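Local coordinates for protein replicative DNA helicase (Helicobacter pylori, PDB 3GXV) that probably unwinds duplex DNA at the replication fork as a hexameric, ATP-driven helicase, its N-terminal domain serving in interactions with primase, at residues F49-A52 / L53-E57; F111-A114 / N115-E119. All blocks are in the same frame, centred on the assembly; numbering follows the deposited sequence.

Interaction 1: residues F49-A52 / L53-E57; sequences FEIA and LKLHE
Four backbone hydrogen bonds join Phe49, Glu50, Ile51 and Ala52 to Leu53, Lys54, Leu55 and His56, each amide reaching the carbonyl four residues back. Leu53 N lies 2.9 Å from Phe49 O, and Lys54 N 3.0 Å from Glu50 O. The last of the four is more bent at the hydrogen, 144° for His56 N to Ala52 O, against 159° at Leu53. Beside this ladder the lysine chain folds back over its last two torsions, so that Lys54 NZ stays 5.1 Å from Glu50 OE1; the opposite charges probably attract each other weakly, without forming a salt bridge. Both long polar chains suit the outer side of the helix.

This is the i to i+4 pattern of an amphipathic alpha-helix, helix 43-57 of the DnaB-type N-terminal domain, which packs against helices 3-23, 27-32 and 64-69. On one flank Leu53 meets Phe49 in a CH-pi contact. Its CD2 methyl sits over one ring face, displaced from the ring centre and 4.0 Å from the centroid, with Phe49 CZ its nearest ring atom. The ring stands out from the helix with CG opposite the backbone N (chi1 -167°), tilted only slightly toward the next turn, and Leu53 CD2 leans back to meet its face. Phe49 also meets the ring of Phe40. Ile51 and Leu55, branched and buried, run alongside each other in the same direction, with Ile51 CG2 4.2 Å from Leu55 CD1; Leu55 continues onto Phe66 and Ile67. Between these flanks the small Ala52 lets the helix come close to Ile28 and Ile62.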
ATOM      1  N   PHE B  49     -11.716   1.710  -6.822  1.00  8.20           N
ATOM      2  CA  PHE B  49     -11.308   3.064  -6.447  1.00 12.35           C
ATOM      3  C   PHE B  49     -11.858   3.420  -5.059  1.00 15.00           C
ATOM      4  O   PHE B  49     -11.213   4.104  -4.263  1.00 13.82           O
ATOM      5  CB  PHE B  49     -11.823   4.080  -7.477  1.00  8.95           C
ATOM      6  CG  PHE B  49     -11.196   5.447  -7.350  1.00  8.50           C
ATOM      7  CD1 PHE B  49      -9.807   5.596  -7.401  1.00  7.01           C
ATOM      8  CD2 PHE B  49     -11.984   6.575  -7.136  1.00  7.33           C
ATOM      9  CE1 PHE B  49      -9.222   6.843  -7.238  1.00  8.66           C
ATOM     10  CE2 PHE B  49     -11.401   7.835  -6.972  1.00  6.66           C
ATOM     11  CZ  PHE B  49     -10.024   7.965  -7.020  1.00  7.94           C
ATOM     12  N   GLU B  50     -13.061   2.931  -4.786  1.00 15.37           N
ATOM     13  CA  GLU B  50     -13.758   3.180  -3.537  1.00 15.64           C
ATOM     14  C   GLU B  50     -13.015   2.561  -2.360  1.00 16.40           C
ATOM     15  O   GLU B  50     -12.714   3.238  -1.375  1.00 15.61           O
ATOM     16  CB  GLU B  50     -15.157   2.583  -3.646  1.00 17.61           C
ATOM     17  CG  GLU B  50     -16.223   3.123  -2.706  1.00 19.99           C
ATOM     18  CD  GLU B  50     -17.531   2.375  -2.902  1.00 22.36           C
ATOM     19  OE1 GLU B  50     -17.646   1.245  -2.382  1.00 24.65           O
ATOM     20  OE2 GLU B  50     -18.427   2.895  -3.605  1.00 23.09           O
ATOM     21  N   ILE B  51     -12.722   1.266  -2.463  1.00 18.17           N
ATOM     22  CA  ILE B  51     -12.013   0.568  -1.399  1.00 18.18           C
ATOM     23  C   ILE B  51     -10.636   1.191  -1.196  1.00 19.92           C
ATOM     24  O   ILE B  51     -10.133   1.259  -0.070  1.00 22.46           O
ATOM     25  CB  ILE B  51     -11.857  -0.936  -1.717  1.00 14.36           C
ATOM     26  CG1 ILE B  51     -13.234  -1.611  -1.768  1.00 10.24           C
ATOM     27  CG2 ILE B  51     -10.998  -1.600  -0.653  1.00 10.57           C
ATOM     28  CD1 ILE B  51     -13.236  -2.981  -2.455  1.00  7.14           C
ATOM     29  N   ALA B  52     -10.034   1.661  -2.284  1.00 16.64           N
ATOM     30  CA  ALA B  52      -8.715   2.272  -2.208  1.00 19.20           C
ATOM     31  C   ALA B  52      -8.803   3.583  -1.442  1.00 18.43           C
ATOM     32  O   ALA B  52      -7.994   3.843  -0.553  1.00 17.49           O
ATOM     33  CB  ALA B  52      -8.153   2.508  -3.612  1.00 15.68           C
ATOM     34  N   LEU B  53      -9.793   4.403  -1.788  1.00 21.99           N
ATOM     35  CA  LEU B  53      -9.997   5.684  -1.114  1.00 22.91           C
ATOM     36  C   LEU B  53     -10.128   5.437   0.380  1.00 20.99           C
ATOM     37  O   LEU B  53      -9.568   6.174   1.186  1.00 20.71           O
ATOM     38  CB  LEU B  53     -11.266   6.371  -1.629  1.00 21.32           C
ATOM     39  CG  LEU B  53     -11.272   6.799  -3.099  1.00 22.95           C
ATOM     40  CD1 LEU B  53     -12.634   7.412  -3.438  1.00 18.93           C
ATOM     41  CD2 LEU B  53     -10.141   7.790  -3.367  1.00 20.14           C
ATOM     42  N   LYS B  54     -10.876   4.395   0.738  1.00 21.65           N
ATOM     43  CA  LYS B  54     -11.080   4.037   2.141  1.00 22.59           C
ATOM     44  C   LYS B  54      -9.776   3.571   2.802  1.00 22.13           C
ATOM     45  O   LYS B  54      -9.473   3.974   3.922  1.00 20.91           O
ATOM     46  CB  LYS B  54     -12.156   2.950   2.265  1.00 20.27           C
ATOM     47  CG  LYS B  54     -12.233   2.303   3.640  1.00 20.72           C
ATOM     48  CD  LYS B  54     -13.564   1.610   3.900  1.00 21.11           C
ATOM     49  CE  LYS B  54     -13.978   0.660   2.785  1.00 21.56           C
ATOM     50  NZ  LYS B  54     -14.399   1.380   1.547  1.00 22.55           N
ATOM     51  N   LEU B  55      -9.005   2.743   2.100  1.00 19.02           N
ATOM     52  CA  LEU B  55      -7.737   2.245   2.625  1.00 17.96           C
ATOM     53  C   LEU B  55      -6.711   3.346   2.845  1.00 20.38           C
ATOM     54  O   LEU B  55      -5.873   3.246   3.735  1.00 20.85           O
ATOM     55  CB  LEU B  55      -7.130   1.204   1.682  1.00 12.89           C
ATOM     56  CG  LEU B  55      -7.747  -0.191   1.628  1.00  7.52           C
ATOM     57  CD1 LEU B  55      -7.025  -1.032   0.569  1.00  4.39           C
ATOM     58  CD2 LEU B  55      -7.650  -0.841   3.014  1.00  4.61           C
ATOM     59  N   HIS B  56      -6.775   4.394   2.032  1.00 24.37           N
ATOM     60  CA  HIS B  56      -5.824   5.496   2.133  1.00 27.07           C
ATOM     61  C   HIS B  56      -6.172   6.478   3.244  1.00 30.27           C
ATOM     62  O   HIS B  56      -5.315   7.240   3.701  1.00 29.95           O
ATOM     63  CB  HIS B  56      -5.747   6.237   0.797  1.00 24.42           C
ATOM     64  CG  HIS B  56      -4.514   7.071   0.638  1.00 23.01           C
ATOM     65  ND1 HIS B  56      -4.532   8.447   0.679  1.00 22.73           N
ATOM     66  CD2 HIS B  56      -3.226   6.716   0.418  1.00 22.31           C
ATOM     67  CE1 HIS B  56      -3.309   8.907   0.489  1.00 22.30           C
ATOM     68  NE2 HIS B  56      -2.497   7.876   0.328  1.00 23.34           N
ATOM     69  N   GLU B  57      -7.435   6.470   3.658  1.00 28.96           N
ATOM     70  CA  GLU B  57      -7.904   7.351   4.719  1.00 30.68           C
ATOM     71  C   GLU B  57      -7.521   6.759   6.060  1.00 31.98           C
ATOM     72  O   GLU B  57      -7.551   7.438   7.087  1.00 28.12           O
ATOM     73  CB  GLU B  57      -9.421   7.509   4.645  1.00 34.67           C
ATOM     74  CG  GLU B  57      -9.876   8.663   3.778  1.00 40.24           C
ATOM     75  CD  GLU B  57      -9.394   9.996   4.310  1.00 44.01           C
ATOM     76  OE1 GLU B  57      -9.805  10.376   5.430  1.00 45.12           O
ATOM     77  OE2 GLU B  57      -8.599  10.658   3.610  1.00 46.20           O
TER

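Interaction 2: residues F111-A114 / N115-E119; sequences FGLA and NTIRE
Leu113 O gathers the tight part of the contact, for it accepts two hydrogen bonds, from Ile117 N and Thr116 OG1, on the same face of its carbonyl plane. Ile117 N, the regular helical donor, lies 3.0 Å from Leu113 O, while Thr116 OG1 donates to Leu113 O from 3.2 Å. The hydroxyl approaches well to the side, at a C=O...donor angle of 115°. Thr116 can do this because chi1 of 77° sets OG1 between its own N and carbonyl carbon, turning the hydroxyl back onto the preceding turn; a short hydroxyl side chain suits this place, since it can bond back to a carbonyl of its own helix. Around the same carbonyl Ile117 packs closely, with CG1 only 3.1 Å from Leu113 O.

The remaining i to i+4 amide bonds continue the ladder of alpha-helix 95-119, whose C-terminal turns these are. Gly112 O receives Thr116 N at 3.1 Å, and Ala114 O receives Arg118 N.

Outward from the backbone the packing slackens. Phe111 and Asn115 meet obliquely, ring and amide planes 79° apart; the compact amide can sit close to the ring, Asn115 ND2 3.5 Å from Phe111 CE2, while staying at a partly exposed surface. Leu113 CG and Ile117 CD1 are 4.0 Å apart, a thin apolar touch on an exposed surface that crystal neighbours partly share. On the solvent side, Arg118 lays only its first carbons near Ala114 O and carries its guanidinium away, as befits a long charged residue at a surface.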
ATOM      1  N   PHE B 111     -25.582  12.452 -21.749  1.00  4.15           N
ATOM      2  CA  PHE B 111     -26.480  11.553 -22.446  1.00  6.98           C
ATOM      3  C   PHE B 111     -27.650  11.119 -21.551  1.00  8.57           C
ATOM      4  O   PHE B 111     -28.786  10.995 -22.016  1.00 10.31           O
ATOM      5  CB  PHE B 111     -25.694  10.326 -22.910  1.00 10.94           C
ATOM      6  CG  PHE B 111     -26.386   9.531 -23.968  1.00 17.28           C
ATOM      7  CD1 PHE B 111     -26.352   9.937 -25.297  1.00 19.40           C
ATOM      8  CD2 PHE B 111     -27.097   8.373 -23.639  1.00 20.93           C
ATOM      9  CE1 PHE B 111     -27.019   9.198 -26.283  1.00 19.33           C
ATOM     10  CE2 PHE B 111     -27.763   7.634 -24.625  1.00 19.49           C
ATOM     11  CZ  PHE B 111     -27.721   8.047 -25.939  1.00 18.51           C
ATOM     12  N   GLY B 112     -27.374  10.889 -20.270  1.00  4.92           N
ATOM     13  CA  GLY B 112     -28.429  10.476 -19.362  1.00  6.55           C
ATOM     14  C   GLY B 112     -29.480  11.556 -19.209  1.00  6.00           C
ATOM     15  O   GLY B 112     -30.679  11.285 -19.292  1.00  8.23           O
ATOM     16  N   LEU B 113     -29.019  12.784 -18.985  1.00  7.04           N
ATOM     17  CA  LEU B 113     -29.889  13.942 -18.824  1.00  8.22           C
ATOM     18  C   LEU B 113     -30.635  14.211 -20.129  1.00  7.87           C
ATOM     19  O   LEU B 113     -31.765  14.692 -20.119  1.00  6.43           O
ATOM     20  CB  LEU B 113     -29.058  15.167 -18.433  1.00  7.29           C
ATOM     21  CG  LEU B 113     -29.774  16.512 -18.269  1.00  8.69           C
ATOM     22  CD1 LEU B 113     -30.803  16.398 -17.173  1.00  8.81           C
ATOM     23  CD2 LEU B 113     -28.751  17.611 -17.934  1.00  6.58           C
ATOM     24  N   ALA B 114     -29.993  13.906 -21.253  1.00  7.73           N
ATOM     25  CA  ALA B 114     -30.631  14.090 -22.546  1.00  7.87           C
ATOM     26  C   ALA B 114     -31.859  13.195 -22.625  1.00  8.70           C
ATOM     27  O   ALA B 114     -32.904  13.612 -23.103  1.00  9.31           O
ATOM     28  CB  ALA B 114     -29.670  13.734 -23.660  1.00 11.57           C
ATOM     29  N   ASN B 115     -31.731  11.966 -22.145  1.00  8.44           N
ATOM     30  CA  ASN B 115     -32.838  11.016 -22.177  1.00  7.11           C
ATOM     31  C   ASN B 115     -33.981  11.326 -21.239  1.00  9.51           C
ATOM     32  O   ASN B 115     -35.143  11.091 -21.576  1.00  8.89           O
ATOM     33  CB  ASN B 115     -32.342   9.607 -21.881  1.00  7.42           C
ATOM     34  CG  ASN B 115     -31.484   9.066 -22.982  1.00  5.98           C
ATOM     35  OD1 ASN B 115     -31.576   9.517 -24.128  1.00  1.36           O
ATOM     36  ND2 ASN B 115     -30.652   8.080 -22.656  1.00  2.31           N
ATOM     37  N   THR B 116     -33.664  11.835 -20.052  1.00 13.66           N
ATOM     38  CA  THR B 116     -34.719  12.158 -19.107  1.00 14.44           C
ATOM     39  C   THR B 116     -35.458  13.380 -19.646  1.00 15.78           C
ATOM     40  O   THR B 116     -36.652  13.526 -19.416  1.00 17.93           O
ATOM     41  CB  THR B 116     -34.180  12.452 -17.681  1.00 13.22           C
ATOM     42  OG1 THR B 116     -33.618  13.769 -17.632  1.00 14.88           O
ATOM     43  CG2 THR B 116     -33.118  11.439 -17.292  1.00 12.17           C
ATOM     44  N   ILE B 117     -34.750  14.250 -20.365  1.00 15.58           N
ATOM     45  CA  ILE B 117     -35.379  15.437 -20.941  1.00 18.61           C
ATOM     46  C   ILE B 117     -36.305  15.045 -22.090  1.00 19.78           C
ATOM     47  O   ILE B 117     -37.382  15.629 -22.249  1.00 21.36           O
ATOM     48  CB  ILE B 117     -34.335  16.458 -21.451  1.00 16.09           C
ATOM     49  CG1 ILE B 117     -33.692  17.174 -20.261  1.00 14.92           C
ATOM     50  CG2 ILE B 117     -34.995  17.488 -22.358  1.00 15.13           C
ATOM     51  CD1 ILE B 117     -32.581  18.153 -20.648  1.00  9.98           C
ATOM     52  N   ARG B 118     -35.890  14.062 -22.885  1.00 19.30           N
ATOM     53  CA  ARG B 118     -36.712  13.589 -23.993  1.00 23.92           C
ATOM     54  C   ARG B 118     -37.916  12.820 -23.444  1.00 23.87           C
ATOM     55  O   ARG B 118     -39.051  13.065 -23.837  1.00 22.42           O
ATOM     56  CB  ARG B 118     -35.902  12.688 -24.934  1.00 22.44           C
ATOM     57  CG  ARG B 118     -35.175  13.434 -26.041  1.00 25.99           C
ATOM     58  CD  ARG B 118     -34.463  12.495 -27.033  1.00 28.33           C
ATOM     59  NE  ARG B 118     -35.368  11.695 -27.867  1.00 29.31           N
ATOM     60  CZ  ARG B 118     -36.199  12.192 -28.782  1.00 28.48           C
ATOM     61  NH1 ARG B 118     -36.251  13.494 -28.987  1.00 30.86           N
ATOM     62  NH2 ARG B 118     -36.970  11.389 -29.507  1.00 26.93           N
ATOM     63  N   GLU B 119     -37.654  11.888 -22.530  1.00 25.99           N
ATOM     64  CA  GLU B 119     -38.709  11.083 -21.919  1.00 28.46           C
ATOM     65  C   GLU B 119     -39.719  11.962 -21.197  1.00 30.33           C
ATOM     66  O   GLU B 119     -40.922  11.841 -21.412  1.00 31.67           O
ATOM     67  CB  GLU B 119     -38.096  10.070 -20.953  1.00 26.53           C
ATOM     68  CG  GLU B 119     -37.579   8.812 -21.636  1.00 28.32           C
ATOM     69  CD  GLU B 119     -36.348   8.229 -20.958  1.00 28.70           C
ATOM     70  OE1 GLU B 119     -36.263   8.301 -19.710  1.00 31.18           O
ATOM     71  OE2 GLU B 119     -35.477   7.688 -21.673  1.00 26.15           O
TER

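How the interactions relate
From the N terminus, the chain runs through helices 3-23 and 27-32 before reaching helix 43-57, which holds interaction 1; helices 64-69 and 79-87 then intervene before helix 95-119 carries interaction 2 near its C-terminal end. Each contact spans a single continuous piece of helix, so neither closes a loop, and the two follow in series without nesting or crossing. The centres of interactions 1 and 2 lie about 32 Å apart, and the nearest atoms of interactions 1 and 2 about 20 Å apart. Interaction 1 belongs to a helix tied to three neighbours in the globular helical bundle. Interaction 2 lies farther out, on the exposed final turns of the last helix, its centre about 24 Å from the chain centre.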